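Local coordinates for protein sugar-phosphate aldolase (Thermotoga maritima, PDB 1PVT) that is a sugar-phosphate aldolase of the class II aldolase and adducin family, with an alpha/beta fold built on a mixed sheet, at residues Val124-Leu134 with Val210-Leu221. Numbering follows the deposited sequence.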
loop_
_atom_site.group_PDB
_atom_site.type_symbol
_atom_site.label_atom_id
_atom_site.label_comp_id
_atom_site.label_asym_id
_atom_site.label_seq_id
_atom_site.Cartn_x
_atom_site.Cartn_y
_atom_site.Cartn_z
ATOM N N VAL A 124 1.912 -0.306 -1.144
ATOM C CA VAL A 124 1.432 -1.678 -1.159
ATOM C C VAL A 124 0.561 -1.878 0.064
ATOM O O VAL A 124 1.018 -1.652 1.181
ATOM C CB VAL A 124 2.611 -2.697 -1.082
ATOM C CG1 VAL A 124 2.078 -4.094 -0.944
ATOM C CG2 VAL A 124 3.474 -2.618 -2.313
ATOM N N HIS A 125 -0.690 -2.281 -0.147
ATOM C CA HIS A 125 -1.613 -2.546 0.958
ATOM C C HIS A 125 -2.070 -4.013 0.927
ATOM O O HIS A 125 -2.648 -4.476 -0.067
ATOM C CB HIS A 125 -2.845 -1.639 0.884
ATOM C CG HIS A 125 -3.934 -2.034 1.834
ATOM N ND1 HIS A 125 -5.186 -2.428 1.410
ATOM C CD2 HIS A 125 -3.945 -2.139 3.184
ATOM C CE1 HIS A 125 -5.920 -2.759 2.459
ATOM N NE2 HIS A 125 -5.190 -2.593 3.547
ATOM N N THR A 126 -1.822 -4.738 2.016
ATOM C CA THR A 126 -2.195 -6.144 2.075
ATOM C C THR A 126 -2.528 -6.546 3.513
ATOM O O THR A 126 -2.388 -5.739 4.429
ATOM C CB THR A 126 -1.046 -7.016 1.494
ATOM O OG1 THR A 126 -1.543 -8.320 1.166
ATOM C CG2 THR A 126 0.102 -7.124 2.482
ATOM N N HIS A 127 -2.981 -7.785 3.702
ATOM C CA HIS A 127 -3.359 -8.283 5.026
ATOM C C HIS A 127 -2.515 -9.458 5.484
ATOM O O HIS A 127 -2.937 -10.607 5.408
ATOM C CB HIS A 127 -4.828 -8.711 5.028
ATOM C CG HIS A 127 -5.756 -7.635 4.576
ATOM N ND1 HIS A 127 -6.119 -7.477 3.257
ATOM C CD2 HIS A 127 -6.313 -6.600 5.248
ATOM C CE1 HIS A 127 -6.857 -6.386 3.135
ATOM N NE2 HIS A 127 -6.988 -5.834 4.329
ATOM N N PRO A 128 -1.309 -9.184 5.977
ATOM C CA PRO A 128 -0.441 -10.261 6.434
ATOM C C PRO A 128 -1.082 -10.995 7.598
ATOM O O PRO A 128 -1.542 -10.371 8.554
ATOM C CB PRO A 128 0.820 -9.524 6.855
ATOM C CG PRO A 128 0.829 -8.343 5.965
ATOM C CD PRO A 128 -0.606 -7.898 6.035
ATOM N N LEU A 129 -1.100 -12.320 7.503
ATOM C CA LEU A 129 -1.664 -13.191 8.525
ATOM C C LEU A 129 -1.185 -12.905 9.953
ATOM O O LEU A 129 -1.986 -12.727 10.866
ATOM C CB LEU A 129 -1.331 -14.633 8.164
ATOM C CG LEU A 129 -1.159 -15.597 9.333
ATOM C CD1 LEU A 129 -2.497 -15.825 9.987
ATOM C CD2 LEU A 129 -0.580 -16.910 8.845
ATOM N N ASN A 130 0.122 -12.875 10.151
ATOM C CA ASN A 130 0.661 -12.639 11.477
ATOM C C ASN A 130 0.410 -11.251 12.012
ATOM O O ASN A 130 0.088 -11.088 13.182
ATOM C CB ASN A 130 2.154 -12.925 11.485
ATOM C CG ASN A 130 2.454 -14.404 11.481
ATOM O OD1 ASN A 130 2.384 -15.060 12.514
ATOM N ND2 ASN A 130 2.770 -14.943 10.314
ATOM N N LEU A 131 0.571 -10.244 11.165
ATOM C CA LEU A 131 0.343 -8.868 11.591
ATOM C C LEU A 131 -1.136 -8.738 11.903
ATOM O O LEU A 131 -1.550 -7.971 12.773
ATOM C CB LEU A 131 0.729 -7.903 10.477
ATOM C CG LEU A 131 1.590 -6.733 10.942
ATOM C CD1 LEU A 131 2.642 -7.211 11.935
ATOM C CD2 LEU A 131 2.255 -6.108 9.724
ATOM N N LEU A 132 -1.925 -9.515 11.177
ATOM C CA LEU A 132 -3.354 -9.533 11.368
ATOM C C LEU A 132 -3.584 -10.143 12.731
ATOM O O LEU A 132 -4.158 -9.519 13.609
ATOM C CB LEU A 132 -3.992 -10.397 10.295
ATOM C CG LEU A 132 -5.213 -9.835 9.589
ATOM C CD1 LEU A 132 -5.000 -8.361 9.226
ATOM C CD2 LEU A 132 -5.449 -10.683 8.356
ATOM N N THR A 133 -3.117 -11.370 12.901
ATOM C CA THR A 133 -3.263 -12.073 14.162
ATOM C C THR A 133 -2.887 -11.173 15.318
ATOM O O THR A 133 -3.635 -11.026 16.277
ATOM C CB THR A 133 -2.340 -13.274 14.229
ATOM O OG1 THR A 133 -2.590 -14.124 13.112
ATOM C CG2 THR A 133 -2.570 -14.041 15.508
ATOM N N LEU A 134 -1.708 -10.576 15.213
ATOM C CA LEU A 134 -1.178 -9.691 16.242
ATOM C C LEU A 134 -2.093 -8.527 16.605
ATOM O O LEU A 134 -2.208 -8.172 17.775
ATOM C CB LEU A 134 0.202 -9.182 15.802
ATOM C CG LEU A 134 0.940 -8.063 16.546
ATOM C CD1 LEU A 134 0.519 -6.711 15.999
ATOM C CD2 LEU A 134 0.695 -8.172 18.037
ATOM N N VAL A 210 6.801 -4.930 3.882
ATOM C CA VAL A 210 5.697 -5.775 4.301
ATOM C C VAL A 210 6.335 -7.041 4.845
ATOM O O VAL A 210 6.132 -7.402 6.001
ATOM C CB VAL A 210 4.805 -6.149 3.132
ATOM C CG1 VAL A 210 3.798 -7.178 3.570
ATOM C CG2 VAL A 210 4.105 -4.926 2.618
ATOM N N GLU A 211 7.122 -7.707 4.002
ATOM C CA GLU A 211 7.815 -8.935 4.389
ATOM C C GLU A 211 8.420 -8.797 5.771
ATOM O O GLU A 211 8.088 -9.545 6.690
ATOM C CB GLU A 211 8.930 -9.247 3.406
ATOM C CG GLU A 211 8.546 -10.198 2.331
ATOM C CD GLU A 211 9.756 -10.700 1.583
ATOM O OE1 GLU A 211 9.622 -11.684 0.826
ATOM O OE2 GLU A 211 10.846 -10.105 1.751
ATOM N N ILE A 212 9.315 -7.826 5.912
ATOM C CA ILE A 212 9.990 -7.574 7.180
ATOM C C ILE A 212 9.012 -7.372 8.338
ATOM O O ILE A 212 9.150 -8.016 9.373
ATOM C CB ILE A 212 10.973 -6.377 7.042
ATOM C CG1 ILE A 212 12.118 -6.795 6.114
ATOM C CG2 ILE A 212 11.535 -5.974 8.395
ATOM C CD1 ILE A 212 13.058 -5.693 5.748
ATOM N N LEU A 213 8.022 -6.501 8.179
ATOM C CA LEU A 213 7.058 -6.317 9.251
ATOM C C LEU A 213 6.447 -7.657 9.622
ATOM O O LEU A 213 6.326 -7.998 10.799
ATOM C CB LEU A 213 5.951 -5.361 8.829
ATOM C CG LEU A 213 6.304 -3.881 8.962
ATOM C CD1 LEU A 213 5.037 -3.054 8.792
ATOM C CD2 LEU A 213 6.927 -3.607 10.336
ATOM N N GLU A 214 6.066 -8.422 8.607
ATOM C CA GLU A 214 5.471 -9.732 8.833
ATOM C C GLU A 214 6.400 -10.619 9.646
ATOM O O GLU A 214 6.001 -11.218 10.646
ATOM C CB GLU A 214 5.203 -10.427 7.504
ATOM C CG GLU A 214 3.764 -10.844 7.271
ATOM C CD GLU A 214 3.129 -11.503 8.473
ATOM O OE1 GLU A 214 2.850 -10.791 9.462
ATOM O OE2 GLU A 214 2.906 -12.731 8.427
ATOM N N LYS A 215 7.647 -10.705 9.198
ATOM C CA LYS A 215 8.621 -11.542 9.867
ATOM C C LYS A 215 8.701 -11.177 11.328
ATOM O O LYS A 215 8.657 -12.052 12.185
ATOM C CB LYS A 215 9.987 -11.399 9.204
ATOM C CG LYS A 215 10.849 -12.614 9.403
ATOM C CD LYS A 215 11.878 -12.751 8.292
ATOM C CE LYS A 215 12.653 -14.081 8.373
ATOM N NZ LYS A 215 13.480 -14.350 7.138
ATOM N N ALA A 216 8.791 -9.886 11.621
ATOM C CA ALA A 216 8.876 -9.444 13.006
ATOM C C ALA A 216 7.637 -9.846 13.764
ATOM O O ALA A 216 7.715 -10.278 14.903
ATOM C CB ALA A 216 9.041 -7.960 13.070
ATOM N N ALA A 217 6.485 -9.699 13.130
ATOM C CA ALA A 217 5.243 -10.059 13.786
ATOM C C ALA A 217 5.284 -11.537 14.070
ATOM O O ALA A 217 4.973 -11.982 15.171
ATOM C CB ALA A 217 4.075 -9.746 12.894
ATOM N N GLU A 218 5.685 -12.300 13.063
ATOM C CA GLU A 218 5.744 -13.742 13.191
ATOM C C GLU A 218 6.688 -14.195 14.293
ATOM O O GLU A 218 6.372 -15.120 15.047
ATOM C CB GLU A 218 6.155 -14.365 11.869
ATOM C CG GLU A 218 5.979 -15.858 11.863
ATOM C CD GLU A 218 5.891 -16.407 10.465
ATOM O OE1 GLU A 218 6.007 -15.599 9.508
ATOM O OE2 GLU A 218 5.699 -17.638 10.327
ATOM N N ILE A 219 7.845 -13.548 14.386
ATOM C CA ILE A 219 8.814 -13.883 15.422
ATOM C C ILE A 219 8.232 -13.546 16.795
ATOM O O ILE A 219 8.352 -14.318 17.738
ATOM C CB ILE A 219 10.124 -13.094 15.239
ATOM C CG1 ILE A 219 10.775 -13.457 13.910
ATOM C CG2 ILE A 219 11.088 -13.414 16.362
ATOM C CD1 ILE A 219 12.050 -12.686 13.623
ATOM N N LEU A 220 7.600 -12.381 16.905
ATOM C CA LEU A 220 7.002 -11.960 18.166
ATOM C C LEU A 220 6.020 -13.018 18.620
ATOM O O LEU A 220 6.102 -13.535 19.736
ATOM C CB LEU A 220 6.253 -10.644 17.989
ATOM C CG LEU A 220 5.576 -10.124 19.254
ATOM C CD1 LEU A 220 6.636 -9.629 20.213
ATOM C CD2 LEU A 220 4.630 -9.001 18.917
ATOM N N LEU A 221 5.093 -13.342 17.729
ATOM C CA LEU A 221 4.072 -14.324 18.022
ATOM C C LEU A 221 4.588 -15.684 18.428
ATOM O O LEU A 221 4.005 -16.331 19.283
ATOM C CB LEU A 221 3.127 -14.456 16.838
ATOM C CG LEU A 221 1.743 -13.897 17.170
ATOM C CD1 LEU A 221 1.846 -12.465 17.677
ATOM C CD2 LEU A 221 0.878 -13.962 15.934
#
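The carboxylate of E214 reaches across from helix 203-224 to the first turn of helix 129-134, where N130 and L131 close on it. OE2 of E214 takes two hydrogen bonds from N130, both on its syn side. The side-chain ND2 of N130 gives the shorter one, 2.9 Å to E214 OE2, from 20° out of the carboxylate plane, and OE2 in turn lies in the plane of the amide. The backbone N of N130 stands farther from the carboxylate plane, 34° out, and its bond to E214 OE2 is longer at 3.3 Å. OE1 receives a weak bond from the backbone N of L131. A bend at chi2 turns the E214 chain toward these amides, with P128, the N-cap residue, lying against its CG. The carboxylate thus takes up N-H groups of the first turn, for which helix 129-134 itself offers no acceptor.

N130 is a knob set among E214, A217, E218 and L221. The buried side of the contact is apolar: V210 spreads its methyls, CG1 to T126 CG2 (3.9 Å) and CG2 to V124 CG1, while L131 CD2 rests on L213 CB and L134 CD2 meets L220 CD2 at 4.1 Å. M147 of helix 144-147 covers L131, L134, A217 and L220.

Toward solvent, the extended, exposed E218 runs past the N130 amide without bonding it. T133 CG2 touches L221 CD2 at 3.5 Å, an apolar contact at the partly exposed margin. The helix axes cross at 53°, 8.1 Å apart. Here the last helix of the chain, 203-224, packs on strand 122-126, an inner strand of the mixed sheet, and on the helix that follows it, within the alpha/beta fold of class II aldolases and adducin.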